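Local structure of spectinomycin 9-adenylyltransferase (Enterococcus faecalis, 6SXJ) at residues A[60-65]-A[104-109]; A[209-214]-A[220-225]. The protein transfers an adenylyl group from ATP to the 9-hydroxyl of spectinomycin, releasing diphosphate and making the bacterium resistant to that antibiotic but not to streptomycin. One frame throughout, in Å; residues are numbered along the deposited sequence.

The two contacts sit on opposite sides of the chain's centre, their own centres about 37 Å apart and their nearest atoms about 21 Å apart, so neither touches the other. Interaction 1 lies in the nucleotidyltransferase domain, where helix 59-69 packs on strand 103-108 of the mixed sheet, and is complete before interaction 2 begins along the chain. Interaction 2 follows in the C-terminal domain characteristic of aminoglycoside adenylyltransferases, where the end of helix 203-212 meets helix 216-229 in an all-helical neighbourhood. They share no helix or strand. Both are buried contacts, one helix against sheet within the nucleotidyltransferase domain, the other helix against helix within the C-terminal domain.

Interaction 1: A[60-65]-A[104-109]; sequences QSKEIL and QEFIYG
E105 meets K62 at the start of the contact, where a helix lysine reaches a strand inside the sheet. The glutamate chain bends at its second torsion (chi2 73°), which brings OE2 to 3.7 Å from K62 NZ in a long salt bridge. The backbone takes part too: K62 NZ gives a weak hydrogen bond, 3.3 Å, to E105 O. Both polar ends have further partners, since NZ also bonds P122 O and OE2 accepts from L57 N. Lysine suits this place because its extended chain runs past an aromatic ring before delivering its ammonium group.

That ring belongs to F106, whose side chain leaves the strand toward helix 59-69 with CG anti to the backbone N (chi1 173°). K62 slides past it in the opposite direction, its CG 3.7 Å from F106 CD1, an oblique approach by methylene groups. One turn of helix further on, L65 CD1 lies over one face, near the rim, at 4.0 Å from F106 CE2, while L65 CB is 3.9 Å from F106 CZ. A classic beta bulge places E105 and F106 opposite I89, which also packs on L65.

Helix 59-69 belongs to the beta-alpha-beta crossover between the parallel neighbours 47-53 and 85-91 of the nucleotidyltransferase domain, and here it packs on the next strand, 103-108. It is thus seated on the sheet by an apolar core of leucine, phenylalanine and lysine methylenes. The buried lysine charge is shared among a carboxylate and two carbonyls, which probably favours its protonated form.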
loop_
_atom_site.group_PDB
_atom_site.type_symbol
_atom_site.label_atom_id
_atom_site.label_comp_id
_atom_site.label_asym_id
_atom_site.label_seq_id
_atom_site.Cartn_x
_atom_site.Cartn_y
_atom_site.Cartn_z
ATOM N N GLN A 60 -2.138 0.059 -24.265
ATOM C CA GLN A 60 -3.489 0.593 -24.385
ATOM C C GLN A 60 -4.309 0.264 -23.143
ATOM O O GLN A 60 -4.905 1.153 -22.528
ATOM C CB GLN A 60 -4.175 0.033 -25.631
ATOM C CG GLN A 60 -3.751 0.686 -26.933
ATOM C CD GLN A 60 -4.544 0.171 -28.121
ATOM O OE1 GLN A 60 -5.274 -0.814 -28.011
ATOM N NE2 GLN A 60 -4.406 0.836 -29.261
ATOM N N SER A 61 -4.337 -1.016 -22.755
ATOM C CA SER A 61 -5.164 -1.438 -21.628
ATOM C C SER A 61 -4.802 -0.679 -20.357
ATOM O O SER A 61 -5.682 -0.338 -19.559
ATOM C CB SER A 61 -5.021 -2.946 -21.409
ATOM O OG SER A 61 -5.502 -3.669 -22.529
ATOM N N LYS A 62 -3.512 -0.403 -20.153
ATOM C CA LYS A 62 -3.101 0.336 -18.966
ATOM C C LYS A 62 -3.610 1.770 -19.016
ATOM O O LYS A 62 -4.067 2.306 -18.002
ATOM C CB LYS A 62 -1.580 0.311 -18.823
ATOM C CG LYS A 62 -0.987 -1.089 -18.740
ATOM C CD LYS A 62 0.534 -1.053 -18.842
ATOM C CE LYS A 62 1.143 -2.446 -18.719
ATOM N NZ LYS A 62 2.624 -2.392 -18.517
ATOM N N GLU A 63 -3.534 2.412 -20.184
ATOM C CA GLU A 63 -4.070 3.762 -20.310
ATOM C C GLU A 63 -5.573 3.779 -20.050
ATOM O O GLU A 63 -6.088 4.686 -19.384
ATOM C CB GLU A 63 -3.753 4.316 -21.698
ATOM C CG GLU A 63 -4.041 5.796 -21.867
ATOM C CD GLU A 63 -3.695 6.295 -23.261
ATOM O OE1 GLU A 63 -2.622 5.915 -23.779
ATOM O OE2 GLU A 63 -4.496 7.063 -23.839
ATOM N N ILE A 64 -6.292 2.781 -20.565
ATOM C CA ILE A 64 -7.728 2.691 -20.309
ATOM C C ILE A 64 -7.986 2.612 -18.812
ATOM O O ILE A 64 -8.784 3.379 -18.259
ATOM C CB ILE A 64 -8.336 1.478 -21.033
ATOM C CG1 ILE A 64 -8.037 1.518 -22.530
ATOM C CG2 ILE A 64 -9.836 1.433 -20.790
ATOM C CD1 ILE A 64 -8.439 0.237 -23.251
ATOM N N LEU A 65 -7.314 1.676 -18.135
ATOM C CA LEU A 65 -7.483 1.527 -16.694
ATOM C C LEU A 65 -7.237 2.847 -15.983
ATOM O O LEU A 65 -8.025 3.265 -15.127
ATOM C CB LEU A 65 -6.535 0.452 -16.159
ATOM C CG LEU A 65 -6.795 -0.980 -16.612
ATOM C CD1 LEU A 65 -5.870 -1.928 -15.871
ATOM C CD2 LEU A 65 -8.261 -1.376 -16.387
ATOM N N GLN A 104 5.784 -6.692 -11.039
ATOM C CA GLN A 104 4.549 -5.935 -10.928
ATOM C C GLN A 104 4.196 -5.415 -12.313
ATOM O O GLN A 104 4.991 -4.699 -12.928
ATOM C CB GLN A 104 4.718 -4.779 -9.935
ATOM C CG GLN A 104 3.569 -3.776 -9.919
ATOM C CD GLN A 104 3.788 -2.660 -8.913
ATOM O OE1 GLN A 104 3.774 -2.889 -7.702
ATOM N NE2 GLN A 104 3.995 -1.447 -9.408
ATOM N N GLU A 105 2.995 -5.751 -12.790
ATOM C CA GLU A 105 2.597 -5.445 -14.160
ATOM C C GLU A 105 2.019 -4.050 -14.327
ATOM O O GLU A 105 2.101 -3.480 -15.421
ATOM C CB GLU A 105 1.556 -6.469 -14.638
ATOM C CG GLU A 105 0.882 -6.106 -15.959
ATOM C CD GLU A 105 1.812 -6.288 -17.144
ATOM O OE1 GLU A 105 2.919 -6.808 -16.946
ATOM O OE2 GLU A 105 1.442 -5.929 -18.276
ATOM N N PHE A 106 1.407 -3.499 -13.286
ATOM C CA PHE A 106 0.682 -2.246 -13.412
ATOM C C PHE A 106 0.316 -1.776 -12.018
ATOM O O PHE A 106 0.069 -2.589 -11.121
ATOM C CB PHE A 106 -0.579 -2.413 -14.270
ATOM C CG PHE A 106 -1.464 -1.200 -14.300
ATOM C CD1 PHE A 106 -1.220 -0.179 -15.196
ATOM C CD2 PHE A 106 -2.551 -1.086 -13.435
ATOM C CE1 PHE A 106 -2.031 0.938 -15.234
ATOM C CE2 PHE A 106 -3.365 0.033 -13.464
ATOM C CZ PHE A 106 -3.105 1.046 -14.371
ATOM N N ILE A 107 0.282 -0.461 -11.847
ATOM C CA ILE A 107 -0.132 0.136 -10.587
ATOM C C ILE A 107 -0.958 1.373 -10.898
ATOM O O ILE A 107 -0.491 2.271 -11.607
ATOM C CB ILE A 107 1.069 0.500 -9.696
ATOM C CG1 ILE A 107 0.612 1.327 -8.491
ATOM C CG2 ILE A 107 2.119 1.258 -10.506
ATOM C CD1 ILE A 107 -0.149 0.512 -7.426
ATOM N N TYR A 108 -2.182 1.419 -10.366
ATOM C CA TYR A 108 -2.914 2.666 -10.222
ATOM C C TYR A 108 -2.694 3.178 -8.807
ATOM O O TYR A 108 -2.884 2.435 -7.837
ATOM C CB TYR A 108 -4.422 2.537 -10.472
ATOM C CG TYR A 108 -5.060 3.914 -10.430
ATOM C CD1 TYR A 108 -5.242 4.655 -11.592
ATOM C CD2 TYR A 108 -5.414 4.502 -9.223
ATOM C CE1 TYR A 108 -5.783 5.930 -11.552
ATOM C CE2 TYR A 108 -5.954 5.767 -9.175
ATOM C CZ TYR A 108 -6.129 6.482 -10.341
ATOM O OH TYR A 108 -6.662 7.751 -10.285
ATOM N N GLY A 109 -2.303 4.446 -8.696
ATOM C CA GLY A 109 -2.062 5.086 -7.417
ATOM C C GLY A 109 -2.065 6.594 -7.573
ATOM O O GLY A 109 -1.537 7.113 -8.562
#

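Interaction 2: A[209-214]-A[220-225]; sequences AVAESS and ERILLA
A211 and I222 make the heart of the contact, their CA atoms, 5.8 Å apart, being the nearest across 209-214 and 220-225. The A211 methyl points at helix 216-229 and lies 3.5 Å from I222 CG2, the branch held anti to the backbone N. On the other branch, I222 CD1 reaches over to S214 OG at 4.2 Å. L223 adds a flank, its CG 4.1 Å from A211 CB. Alanine fits because a single methyl lets the helices approach, and isoleucine because its branches touch A211 and S214, while the same side chain also packs on C189 of helix 181-196 and L248 of helix 241-253.

The hydrogen bonds belong to the end of helix 203-212. V210 O accepts from S214 OG at 2.8 Å and from S213 OG at 2.8 Å, the two hydroxyls coming from opposite faces of its carbonyl plane. S214 OG stands 45° out of that plane and also bonds Y247 OH on helix 241-253. Serines suit the turn because their short hydroxyls can fold back onto the preceding helix.

Chemically, these consecutive helices of the C-terminal domain, joined by a short turn at 213-215, meet through van der Waals contact, while serine hydroxyls satisfy a helix-end carbonyl beside this apolar surface.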
loop_
_atom_site.group_PDB
_atom_site.type_symbol
_atom_site.label_atom_id
_atom_site.label_comp_id
_atom_site.label_asym_id
_atom_site.label_seq_id
_atom_site.Cartn_x
_atom_site.Cartn_y
_atom_site.Cartn_z
ATOM N N ALA A 209 0.767 2.540 19.330
ATOM C CA ALA A 209 1.299 1.332 19.953
ATOM C C ALA A 209 2.809 1.429 20.143
ATOM O O ALA A 209 3.336 1.009 21.180
ATOM C CB ALA A 209 0.943 0.109 19.110
ATOM N N VAL A 210 3.523 1.979 19.157
ATOM C CA VAL A 210 4.977 2.077 19.270
ATOM C C VAL A 210 5.376 3.265 20.139
ATOM O O VAL A 210 6.345 3.190 20.902
ATOM C CB VAL A 210 5.626 2.165 17.876
ATOM C CG1 VAL A 210 7.150 2.170 17.999
ATOM C CG2 VAL A 210 5.164 1.019 16.993
ATOM N N ALA A 211 4.645 4.381 20.033
ATOM C CA ALA A 211 4.943 5.544 20.864
ATOM C C ALA A 211 4.919 5.183 22.344
ATOM O O ALA A 211 5.720 5.700 23.132
ATOM C CB ALA A 211 3.948 6.666 20.567
ATOM N N GLU A 212 4.011 4.287 22.737
ATOM C CA GLU A 212 3.918 3.870 24.132
ATOM C C GLU A 212 5.227 3.258 24.609
ATOM O O GLU A 212 5.660 3.502 25.741
ATOM C CB GLU A 212 2.755 2.883 24.292
ATOM C CG GLU A 212 2.887 1.865 25.416
ATOM C CD GLU A 212 1.638 0.990 25.549
ATOM O OE1 GLU A 212 0.727 1.117 24.701
ATOM O OE2 GLU A 212 1.562 0.180 26.500
ATOM N N SER A 213 5.882 2.475 23.754
ATOM C CA SER A 213 7.110 1.784 24.111
ATOM C C SER A 213 8.358 2.611 23.828
ATOM O O SER A 213 9.462 2.049 23.782
ATOM C CB SER A 213 7.192 0.459 23.354
ATOM O OG SER A 213 6.866 0.655 21.987
ATOM N N SER A 214 8.214 3.925 23.653
ATOM C CA SER A 214 9.295 4.762 23.152
ATOM C C SER A 214 9.612 5.910 24.106
ATOM O O SER A 214 8.716 6.433 24.775
ATOM C CB SER A 214 8.925 5.337 21.777
ATOM O OG SER A 214 8.937 4.322 20.783
ATOM N N GLU A 220 6.360 11.801 22.010
ATOM C CA GLU A 220 5.762 13.093 21.688
ATOM C C GLU A 220 5.683 13.299 20.177
ATOM O O GLU A 220 4.622 13.638 19.641
ATOM C CB GLU A 220 6.567 14.222 22.344
ATOM C CG GLU A 220 6.182 14.536 23.788
ATOM C CD GLU A 220 7.137 15.526 24.453
ATOM O OE1 GLU A 220 7.455 15.340 25.649
ATOM O OE2 GLU A 220 7.573 16.488 23.783
ATOM N N ARG A 221 6.798 13.083 19.467
ATOM C CA ARG A 221 6.805 13.321 18.024
ATOM C C ARG A 221 5.983 12.275 17.273
ATOM O O ARG A 221 5.340 12.600 16.266
ATOM C CB ARG A 221 8.247 13.353 17.504
ATOM C CG ARG A 221 8.979 14.668 17.786
ATOM C CD ARG A 221 10.336 14.748 17.095
ATOM N NE ARG A 221 11.353 13.925 17.749
ATOM C CZ ARG A 221 12.230 14.379 18.643
ATOM N NH1 ARG A 221 12.219 15.656 19.004
ATOM N NH2 ARG A 221 13.121 13.557 19.183
ATOM N N ILE A 222 5.978 11.028 17.746
ATOM C CA ILE A 222 5.210 9.985 17.075
ATOM C C ILE A 222 3.718 10.281 17.166
ATOM O O ILE A 222 2.971 10.095 16.195
ATOM C CB ILE A 222 5.553 8.606 17.670
ATOM C CG1 ILE A 222 6.971 8.190 17.256
ATOM C CG2 ILE A 222 4.525 7.571 17.220
ATOM C CD1 ILE A 222 7.418 6.831 17.789
ATOM N N LEU A 223 3.254 10.725 18.337
ATOM C CA LEU A 223 1.846 11.058 18.496
ATOM C C LEU A 223 1.474 12.311 17.712
ATOM O O LEU A 223 0.336 12.433 17.246
ATOM C CB LEU A 223 1.523 11.224 19.977
ATOM C CG LEU A 223 1.484 9.899 20.741
ATOM C CD1 LEU A 223 1.366 10.138 22.237
ATOM C CD2 LEU A 223 0.337 9.026 20.240
ATOM N N LEU A 224 2.413 13.244 17.539
ATOM C CA LEU A 224 2.152 14.388 16.673
ATOM C C LEU A 224 2.068 13.979 15.207
ATOM O O LEU A 224 1.529 14.739 14.394
ATOM C CB LEU A 224 3.226 15.459 16.874
ATOM C CG LEU A 224 2.814 16.496 17.926
ATOM C CD1 LEU A 224 3.114 15.986 19.338
ATOM C CD2 LEU A 224 3.478 17.843 17.681
ATOM N N ALA A 225 2.575 12.793 14.857
ATOM C CA ALA A 225 2.395 12.272 13.506
ATOM C C ALA A 225 1.010 11.652 13.333
ATOM O O ALA A 225 0.395 11.788 12.269
ATOM C CB ALA A 225 3.483 11.244 13.190
#